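Local coordinates for protein tyrosine--tRNA ligase (Archaeoglobus fulgidus, PDB 2CYB) that probably attaches tyrosine to its cognate tRNA in two steps, first activating the amino acid with ATP to form Tyr-AMP, at residues 266-271 against 276-281; 258-263 against 281-286; 134-139 against 184-189. All blocks are in the same frame, centred on the assembly; numbering follows the deposited sequence.

Contact 1: 266-271 against 276-281; sequences IVVERD and GDVEYA
With CG opposite the carbonyl carbon (chi1 -60°) and the chain turned at chi3 (-64°), Arg270 swings its guanidinium onto Gly276 O and holds it side-on with two nitrogens. The NE bond is 2.8 Å and fairly straight; that from NH2 to the same Gly276 O is 3.2 Å, and both lie in the guanidinium plane. Val278 CG1 packs over one face of the group, 3.6 Å above the plane and toward its rim. Arg270 is held at its backbone too, where Asp277 OD1 accepts from Arg270 N at 2.9 Å on the anti side of the carboxylate. These bonds close the loop end of a beta hairpin, continuing the antiparallel ladder in which Ile266–Tyr280 and Val268–Val278 are hydrogen-bonded pairs. Val268 N reaches Val278 O at 2.7 Å. On the face carrying these four side chains, Val268 CG2 meets the edge of the Tyr280 ring, 3.9 Å from CE1. Val267 and Glu279, a non-hydrogen-bonded pair, occupy the other face. The hairpin joins helix 250-263 to helix 283-292: Ile266 and Tyr280 pack on Leu286 and Tyr280 OH bonds to Asp289, while Val268 rests on Ala303 of helix 297-319.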
loop_
_atom_site.group_PDB
_atom_site.type_symbol
_atom_site.label_atom_id
_atom_site.label_comp_id
_atom_site.label_asym_id
_atom_site.label_seq_id
_atom_site.Cartn_x
_atom_site.Cartn_y
_atom_site.Cartn_z
ATOM N N ILE A 266 25.013 39.913 10.438
ATOM C CA ILE A 266 25.231 40.146 9.020
ATOM C C ILE A 266 25.596 41.606 8.788
ATOM O O ILE A 266 24.881 42.519 9.211
ATOM C CB ILE A 266 23.988 39.769 8.191
ATOM C CG1 ILE A 266 24.242 40.067 6.709
ATOM C CG2 ILE A 266 22.767 40.514 8.710
ATOM C CD1 ILE A 266 23.113 39.620 5.793
ATOM N N VAL A 267 26.736 41.814 8.142
ATOM C CA VAL A 267 27.203 43.152 7.835
ATOM C C VAL A 267 26.671 43.532 6.459
ATOM O O VAL A 267 26.871 42.812 5.480
ATOM C CB VAL A 267 28.746 43.208 7.813
ATOM C CG1 VAL A 267 29.215 44.594 7.401
ATOM C CG2 VAL A 267 29.297 42.853 9.182
ATOM N N VAL A 268 25.973 44.655 6.391
ATOM C CA VAL A 268 25.428 45.134 5.135
ATOM C C VAL A 268 26.248 46.346 4.712
ATOM O O VAL A 268 26.040 47.453 5.212
ATOM C CB VAL A 268 23.956 45.540 5.298
ATOM C CG1 VAL A 268 23.402 46.060 3.987
ATOM C CG2 VAL A 268 23.149 44.346 5.782
ATOM N N GLU A 269 27.195 46.135 3.808
ATOM C CA GLU A 269 28.025 47.239 3.338
ATOM C C GLU A 269 27.156 48.143 2.473
ATOM O O GLU A 269 26.348 47.659 1.669
ATOM C CB GLU A 269 29.212 46.713 2.527
ATOM C CG GLU A 269 29.988 45.606 3.220
ATOM C CD GLU A 269 31.331 45.319 2.568
ATOM O OE1 GLU A 269 31.430 45.400 1.326
ATOM O OE2 GLU A 269 32.288 44.996 3.303
ATOM N N ARG A 270 27.306 49.452 2.646
ATOM C CA ARG A 270 26.523 50.411 1.877
ATOM C C ARG A 270 27.337 51.662 1.609
ATOM O O ARG A 270 28.262 51.970 2.350
ATOM C CB ARG A 270 25.269 50.842 2.640
ATOM C CG ARG A 270 24.294 49.744 2.992
ATOM C CD ARG A 270 23.049 50.331 3.645
ATOM N NE ARG A 270 23.348 50.983 4.920
ATOM C CZ ARG A 270 22.428 51.470 5.746
ATOM N NH1 ARG A 270 21.140 51.383 5.436
ATOM N NH2 ARG A 270 22.793 52.033 6.891
ATOM N N ASP A 271 26.986 52.385 0.553
ATOM C CA ASP A 271 27.682 53.632 0.258
ATOM C C ASP A 271 27.293 54.591 1.374
ATOM O O ASP A 271 26.234 54.439 1.993
ATOM C CB ASP A 271 27.232 54.215 -1.085
ATOM C CG ASP A 271 27.680 53.386 -2.262
ATOM O OD1 ASP A 271 28.728 52.713 -2.156
ATOM O OD2 ASP A 271 26.993 53.424 -3.306
ATOM N N GLY A 276 25.902 54.090 4.955
ATOM C CA GLY A 276 27.174 53.503 5.339
ATOM C C GLY A 276 26.994 52.076 5.827
ATOM O O GLY A 276 25.871 51.620 6.031
ATOM N N ASP A 277 28.098 51.366 6.023
ATOM C CA ASP A 277 28.032 49.987 6.483
ATOM C C ASP A 277 27.281 49.892 7.803
ATOM O O ASP A 277 27.464 50.712 8.703
ATOM C CB ASP A 277 29.442 49.407 6.643
ATOM C CG ASP A 277 30.251 49.486 5.364
ATOM O OD1 ASP A 277 29.650 49.724 4.292
ATOM O OD2 ASP A 277 31.484 49.304 5.423
ATOM N N VAL A 278 26.414 48.894 7.905
ATOM C CA VAL A 278 25.643 48.682 9.118
ATOM C C VAL A 278 25.686 47.196 9.430
ATOM O O VAL A 278 25.744 46.364 8.521
ATOM C CB VAL A 278 24.178 49.136 8.936
ATOM C CG1 VAL A 278 23.540 48.398 7.761
ATOM C CG2 VAL A 278 23.399 48.897 10.217
ATOM N N GLU A 279 25.677 46.865 10.716
ATOM C CA GLU A 279 25.715 45.473 11.138
ATOM C C GLU A 279 24.469 45.130 11.945
ATOM O O GLU A 279 24.017 45.918 12.783
ATOM C CB GLU A 279 26.967 45.212 11.979
ATOM C CG GLU A 279 27.148 43.764 12.408
ATOM C CD GLU A 279 28.387 43.563 13.266
ATOM O OE1 GLU A 279 28.450 44.156 14.365
ATOM O OE2 GLU A 279 29.296 42.815 12.846
ATOM N N TYR A 280 23.906 43.957 11.681
ATOM C CA TYR A 280 22.725 43.518 12.406
ATOM C C TYR A 280 23.056 42.258 13.183
ATOM O O TYR A 280 23.518 41.268 12.612
ATOM C CB TYR A 280 21.568 43.265 11.445
ATOM C CG TYR A 280 21.133 44.513 10.716
ATOM C CD1 TYR A 280 21.595 44.791 9.429
ATOM C CD2 TYR A 280 20.268 45.426 11.321
ATOM C CE1 TYR A 280 21.210 45.950 8.759
ATOM C CE2 TYR A 280 19.874 46.589 10.661
ATOM C CZ TYR A 280 20.350 46.843 9.380
ATOM O OH TYR A 280 19.969 47.988 8.723
ATOM N N ALA A 281 22.824 42.311 14.490
ATOM C CA ALA A 281 23.112 41.187 15.368
ATOM C C ALA A 281 21.908 40.276 15.565
ATOM O O ALA A 281 22.024 39.214 16.173
ATOM C CB ALA A 281 23.607 41.702 16.718
HETATM O O HOH W 1 25.346 52.314 8.923
#

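Contact 2: 258-263 against 281-286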
loop_
_atom_site.group_PDB
_atom_site.type_symbol
_atom_site.label_atom_id
_atom_site.label_comp_id
_atom_site.label_asym_id
_atom_site.label_seq_id
_atom_site.Cartn_x
_atom_site.Cartn_y
_atom_site.Cartn_z
ATOM N N HIS A 258 18.922 31.228 7.214
ATOM C CA HIS A 258 20.243 30.687 6.911
ATOM C C HIS A 258 21.443 31.495 7.385
ATOM O O HIS A 258 22.360 30.955 8.004
ATOM C CB HIS A 258 20.376 30.451 5.397
ATOM C CG HIS A 258 19.266 29.629 4.814
ATOM N ND1 HIS A 258 18.099 30.184 4.335
ATOM C CD2 HIS A 258 19.127 28.288 4.682
ATOM C CE1 HIS A 258 17.287 29.220 3.934
ATOM N NE2 HIS A 258 17.886 28.061 4.136
ATOM N N ILE A 259 21.445 32.789 7.096
ATOM C CA ILE A 259 22.586 33.618 7.452
ATOM C C ILE A 259 22.766 33.919 8.935
ATOM O O ILE A 259 23.812 33.605 9.504
ATOM C CB ILE A 259 22.555 34.931 6.650
ATOM C CG1 ILE A 259 22.443 34.602 5.152
ATOM C CG2 ILE A 259 23.834 35.728 6.906
ATOM C CD1 ILE A 259 22.096 35.794 4.270
ATOM N N LEU A 260 21.767 34.524 9.568
ATOM C CA LEU A 260 21.894 34.846 10.986
ATOM C C LEU A 260 22.156 33.620 11.869
ATOM O O LEU A 260 23.009 33.666 12.756
ATOM C CB LEU A 260 20.662 35.618 11.464
ATOM C CG LEU A 260 20.682 37.075 10.987
ATOM C CD1 LEU A 260 19.318 37.706 11.171
ATOM C CD2 LEU A 260 21.757 37.846 11.754
ATOM N N PRO A 261 21.432 32.509 11.641
ATOM C CA PRO A 261 21.674 31.323 12.474
ATOM C C PRO A 261 23.087 30.773 12.312
ATOM O O PRO A 261 23.664 30.234 13.252
ATOM C CB PRO A 261 20.614 30.339 11.984
ATOM C CG PRO A 261 19.460 31.247 11.664
ATOM C CD PRO A 261 20.160 32.377 10.904
ATOM N N ARG A 262 23.646 30.920 11.117
ATOM C CA ARG A 262 24.979 30.410 10.846
ATOM C C ARG A 262 26.111 31.385 11.131
ATOM O O ARG A 262 27.174 30.979 11.598
ATOM C CB ARG A 262 25.062 29.928 9.396
ATOM C CG ARG A 262 24.287 28.650 9.169
ATOM C CD ARG A 262 24.142 28.300 7.705
ATOM N NE ARG A 262 23.668 26.928 7.560
ATOM C CZ ARG A 262 24.364 25.861 7.942
ATOM N NH1 ARG A 262 25.566 26.010 8.487
ATOM N NH2 ARG A 262 23.857 24.645 7.792
ATOM N N PHE A 263 25.893 32.669 10.860
ATOM C CA PHE A 263 26.948 33.653 11.090
ATOM C C PHE A 263 26.862 34.449 12.384
ATOM O O PHE A 263 27.873 34.965 12.858
ATOM C CB PHE A 263 27.033 34.628 9.917
ATOM C CG PHE A 263 27.480 33.991 8.633
ATOM C CD1 PHE A 263 26.560 33.381 7.785
ATOM C CD2 PHE A 263 28.825 33.991 8.277
ATOM C CE1 PHE A 263 26.973 32.776 6.596
ATOM C CE2 PHE A 263 29.251 33.387 7.086
ATOM C CZ PHE A 263 28.319 32.779 6.248
ATOM N N ALA A 281 22.824 42.311 14.490
ATOM C CA ALA A 281 23.112 41.187 15.368
ATOM C C ALA A 281 21.908 40.276 15.565
ATOM O O ALA A 281 22.024 39.214 16.173
ATOM C CB ALA A 281 23.607 41.702 16.718
ATOM N N SER A 282 20.750 40.690 15.066
ATOM C CA SER A 282 19.548 39.876 15.196
ATOM C C SER A 282 18.635 40.159 14.018
ATOM O O SER A 282 18.734 41.209 13.386
ATOM C CB SER A 282 18.812 40.195 16.499
ATOM O OG SER A 282 18.154 41.446 16.406
ATOM N N PHE A 283 17.739 39.226 13.724
ATOM C CA PHE A 283 16.830 39.410 12.611
ATOM C C PHE A 283 15.813 40.488 12.919
ATOM O O PHE A 283 15.415 41.244 12.038
ATOM C CB PHE A 283 16.099 38.104 12.271
ATOM C CG PHE A 283 15.076 38.268 11.190
ATOM C CD1 PHE A 283 13.731 38.411 11.502
ATOM C CD2 PHE A 283 15.467 38.358 9.858
ATOM C CE1 PHE A 283 12.787 38.648 10.505
ATOM C CE2 PHE A 283 14.529 38.595 8.855
ATOM C CZ PHE A 283 13.187 38.740 9.182
ATOM N N GLU A 284 15.387 40.565 14.174
ATOM C CA GLU A 284 14.406 41.572 14.541
ATOM C C GLU A 284 14.949 42.980 14.284
ATOM O O GLU A 284 14.199 43.876 13.911
ATOM C CB GLU A 284 14.004 41.418 16.008
ATOM C CG GLU A 284 12.705 42.132 16.356
ATOM C CD GLU A 284 11.569 41.782 15.402
ATOM O OE1 GLU A 284 11.606 42.232 14.237
ATOM O OE2 GLU A 284 10.641 41.052 15.814
ATOM N N GLU A 285 16.251 43.166 14.476
ATOM C CA GLU A 285 16.880 44.468 14.242
ATOM C C GLU A 285 16.871 44.759 12.741
ATOM O O GLU A 285 16.549 45.864 12.305
ATOM C CB GLU A 285 18.331 44.463 14.737
ATOM C CG GLU A 285 18.500 44.328 16.243
ATOM C CD GLU A 285 19.956 44.179 16.655
ATOM O OE1 GLU A 285 20.220 44.051 17.869
ATOM O OE2 GLU A 285 20.838 44.191 15.767
ATOM N N LEU A 286 17.233 43.748 11.959
ATOM C CA LEU A 286 17.272 43.860 10.507
ATOM C C LEU A 286 15.864 44.126 9.994
ATOM O O LEU A 286 15.637 45.070 9.241
ATOM C CB LEU A 286 17.830 42.562 9.909
ATOM C CG LEU A 286 18.131 42.464 8.410
ATOM C CD1 LEU A 286 18.825 41.143 8.126
ATOM C CD2 LEU A 286 16.857 42.565 7.604
#
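Leu260 carries this contact almost alone, pushing one methyl into the start of helix 283-292. Its side chain leaves on the backbone N side (chi1 -75°) and stays extended at chi2 (166°), and so CD1 reaches across to the backbone of the other segment. There CD1 sits 3.3 Å from Phe283 CA and 3.4 Å from Phe283 CB, a tight fit for carbon against carbon. It also reaches back to Ser282 C, at 3.8 Å. The Phe283 ring does not lie over the leucine: with CG opposite its own backbone N (chi1 176°), the ring is carried away, and CD1 of Leu260 comes to it near the plane, at the edge. The other methyl, Leu260 CD2, packs against Tyr280 O.

Away from this one methyl the packing slackens quickly. Leu286 CB is directed at the first helix, yet its CD1 stays 4.6 Å from Leu260 CD1; Leu286 instead packs on Leu252 and Ala255, an earlier part of helix 250-263. Phe283 likewise touches Lys256. On the solvent side, Ala281, Glu284 and Glu285 are exposed, and the polar bonds of Ser282 and Glu285 stay within their own segment. Ser282 is the N-cap, with OG accepting from Glu285 N at 3.2 Å, while Glu285 OE2 takes Ala281 N at 3.0 Å from above the carboxylate plane. On the far side of the first helix, which is kinked at Pro261, His258 NE2 bonds to Leu47 O in the 'HIGH' region.

No hydrogen bond crosses between the two segments, so they are held here by van der Waals packing alone. The polar work is local: Ser282 caps the first turn, and Glu285 ties the residue before it back to the helix; the carboxylate probably also gains from the positive end of the helix dipole.

Contact 3: 134-139 against 184-189; sequences LNRARR and HMLARE
The helices 134-139 and 184-189 run roughly antiparallel, their directions 141° apart, with 10.8 Å between the axes at closest approach. Backbones come nearest at Arg136 and Leu186, 7.9 Å between CA atoms, and the long arginine spans the gap. Arg136 leaves its helix trans at chi1 and bends at chi2, which lays its guanidinium alongside the second helix. Leu186 CD1 covers one face of that group, 3.9 Å above the plane and toward the rim, the two side chains sliding past each other in opposite directions. The charge is met by Glu189, whose extended chain brings OE2 within 3.1 Å of Arg136 NH2. This is a salt bridge whose hydrogen bond is weak, bent to 135° at the hydrogen; the guanidinium and carboxylate planes are 36° apart. NH1 of Arg136 also lies close to the backbone, 3.7 Å from Leu186 CA. Both helices pack on helix 154-168, which carries the tyrosine-binding residues Tyr158, Gln162 and Asp165: Leu134 touches Met156, and Ala187 touches Ala163 and Ile166. Leu134 also meets Leu134 of the second subunit, so helix 134-140 reaches the dimer interface.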
loop_
_atom_site.group_PDB
_atom_site.type_symbol
_atom_site.label_atom_id
_atom_site.label_comp_id
_atom_site.label_asym_id
_atom_site.label_seq_id
_atom_site.Cartn_x
_atom_site.Cartn_y
_atom_site.Cartn_z
ATOM N N LEU A 134 -8.260 5.032 3.865
ATOM C CA LEU A 134 -7.650 5.538 2.644
ATOM C C LEU A 134 -7.785 7.070 2.649
ATOM O O LEU A 134 -6.880 7.789 2.252
ATOM C CB LEU A 134 -8.361 4.960 1.417
ATOM C CG LEU A 134 -7.911 5.528 0.067
ATOM C CD1 LEU A 134 -6.396 5.335 -0.107
ATOM C CD2 LEU A 134 -8.678 4.839 -1.056
ATOM N N ASN A 135 -8.931 7.552 3.117
ATOM C CA ASN A 135 -9.194 8.983 3.179
ATOM C C ASN A 135 -8.125 9.742 3.974
ATOM O O ASN A 135 -7.582 10.745 3.505
ATOM C CB ASN A 135 -10.564 9.220 3.815
ATOM C CG ASN A 135 -10.972 10.675 3.792
ATOM O OD1 ASN A 135 -11.853 11.091 4.542
ATOM N ND2 ASN A 135 -10.344 11.455 2.922
ATOM N N ARG A 136 -7.827 9.261 5.175
ATOM C CA ARG A 136 -6.836 9.901 6.029
ATOM C C ARG A 136 -5.457 9.872 5.368
ATOM O O ARG A 136 -4.719 10.857 5.395
ATOM C CB ARG A 136 -6.791 9.192 7.387
ATOM C CG ARG A 136 -5.885 9.836 8.440
ATOM C CD ARG A 136 -6.523 11.078 9.058
ATOM N NE ARG A 136 -5.703 11.671 10.117
ATOM C CZ ARG A 136 -5.404 11.078 11.272
ATOM N NH1 ARG A 136 -4.651 11.708 12.165
ATOM N NH2 ARG A 136 -5.855 9.859 11.541
ATOM N N ALA A 137 -5.114 8.737 4.763
ATOM C CA ALA A 137 -3.827 8.601 4.101
ATOM C C ALA A 137 -3.713 9.543 2.908
ATOM O O ALA A 137 -2.705 10.236 2.734
ATOM C CB ALA A 137 -3.635 7.164 3.644
ATOM N N ARG A 138 -4.753 9.565 2.083
ATOM C CA ARG A 138 -4.757 10.415 0.904
ATOM C C ARG A 138 -4.631 11.885 1.301
ATOM O O ARG A 138 -3.861 12.635 0.700
ATOM C CB ARG A 138 -6.044 10.198 0.111
ATOM C CG ARG A 138 -6.018 10.780 -1.289
ATOM C CD ARG A 138 -7.384 10.647 -1.942
ATOM N NE ARG A 138 -7.336 10.762 -3.400
ATOM C CZ ARG A 138 -6.730 11.742 -4.063
ATOM N NH1 ARG A 138 -6.101 12.710 -3.410
ATOM N NH2 ARG A 138 -6.774 11.765 -5.389
ATOM N N ARG A 139 -5.384 12.299 2.315
ATOM C CA ARG A 139 -5.322 13.690 2.753
ATOM C C ARG A 139 -3.961 14.070 3.337
ATOM O O ARG A 139 -3.507 15.203 3.171
ATOM C CB ARG A 139 -6.444 13.995 3.759
ATOM C CG ARG A 139 -7.825 14.019 3.111
ATOM C CD ARG A 139 -8.933 14.524 4.038
ATOM N NE ARG A 139 -9.619 13.450 4.756
ATOM C CZ ARG A 139 -9.286 13.017 5.969
ATOM N NH1 ARG A 139 -9.974 12.031 6.532
ATOM N NH2 ARG A 139 -8.280 13.577 6.629
ATOM N N HIS A 184 2.546 13.605 10.330
ATOM C CA HIS A 184 2.957 13.531 11.722
ATOM C C HIS A 184 1.768 13.333 12.654
ATOM O O HIS A 184 1.883 12.640 13.663
ATOM C CB HIS A 184 3.752 14.777 12.120
ATOM C CG HIS A 184 5.150 14.786 11.590
ATOM N ND1 HIS A 184 5.988 15.872 11.715
ATOM C CD2 HIS A 184 5.863 13.830 10.946
ATOM C CE1 HIS A 184 7.159 15.584 11.169
ATOM N NE2 HIS A 184 7.108 14.351 10.696
ATOM N N MET A 185 0.621 13.925 12.338
ATOM C CA MET A 185 -0.532 13.719 13.212
ATOM C C MET A 185 -0.986 12.266 13.100
ATOM O O MET A 185 -1.397 11.650 14.091
ATOM C CB MET A 185 -1.678 14.663 12.850
ATOM C CG MET A 185 -1.362 16.139 13.089
ATOM S SD MET A 185 -0.800 16.497 14.784
ATOM C CE MET A 185 0.987 16.531 14.550
ATOM N N LEU A 186 -0.910 11.716 11.892
ATOM C CA LEU A 186 -1.294 10.327 11.684
ATOM C C LEU A 186 -0.382 9.439 12.536
ATOM O O LEU A 186 -0.833 8.467 13.137
ATOM C CB LEU A 186 -1.167 9.968 10.197
ATOM C CG LEU A 186 -1.327 8.509 9.753
ATOM C CD1 LEU A 186 -2.667 7.962 10.199
ATOM C CD2 LEU A 186 -1.213 8.435 8.238
ATOM N N ALA A 187 0.903 9.781 12.588
ATOM C CA ALA A 187 1.862 9.019 13.379
ATOM C C ALA A 187 1.487 9.090 14.860
ATOM O O ALA A 187 1.412 8.064 15.546
ATOM C CB ALA A 187 3.271 9.569 13.171
ATOM N N ARG A 188 1.238 10.302 15.348
ATOM C CA ARG A 188 0.870 10.498 16.753
ATOM C C ARG A 188 -0.380 9.706 17.141
ATOM O O ARG A 188 -0.484 9.200 18.258
ATOM C CB ARG A 188 0.634 11.993 17.047
ATOM C CG ARG A 188 1.907 12.845 17.070
ATOM C CD ARG A 188 1.587 14.329 17.262
ATOM N NE ARG A 188 0.907 14.619 18.530
ATOM C CZ ARG A 188 1.516 14.758 19.707
ATOM N NH1 ARG A 188 2.832 14.636 19.808
ATOM N NH2 ARG A 188 0.803 15.037 20.789
ATOM N N GLU A 189 -1.320 9.588 16.213
ATOM C CA GLU A 189 -2.565 8.882 16.480
ATOM C C GLU A 189 -2.486 7.360 16.310
ATOM O O GLU A 189 -3.069 6.615 17.101
ATOM C CB GLU A 189 -3.675 9.445 15.585
ATOM C CG GLU A 189 -5.054 8.874 15.850
ATOM C CD GLU A 189 -6.123 9.499 14.975
ATOM O OE1 GLU A 189 -6.284 10.736 15.018
ATOM O OE2 GLU A 189 -6.808 8.754 14.242
#

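Contacts 1 and 2 belong to one continuous piece of the chain, a helix, a hairpin and a second helix; they share Ala281 and touch where Tyr280 CD2 packs 3.5 Å from Leu286 CA. Contact 1 is partly buried, a ladder of backbone bonds with an apolar face turned to the helices, whereas contact 2 is a small apolar surface touch. Contact 3 stands apart, its centre about 47 Å from that of contact 1 and on the opposite side of the chain's centre. Also partly buried, it relies on a charged pair between helices, close to the tyrosine-binding helix and the dimer interface; the other two lie away from the annotated sites.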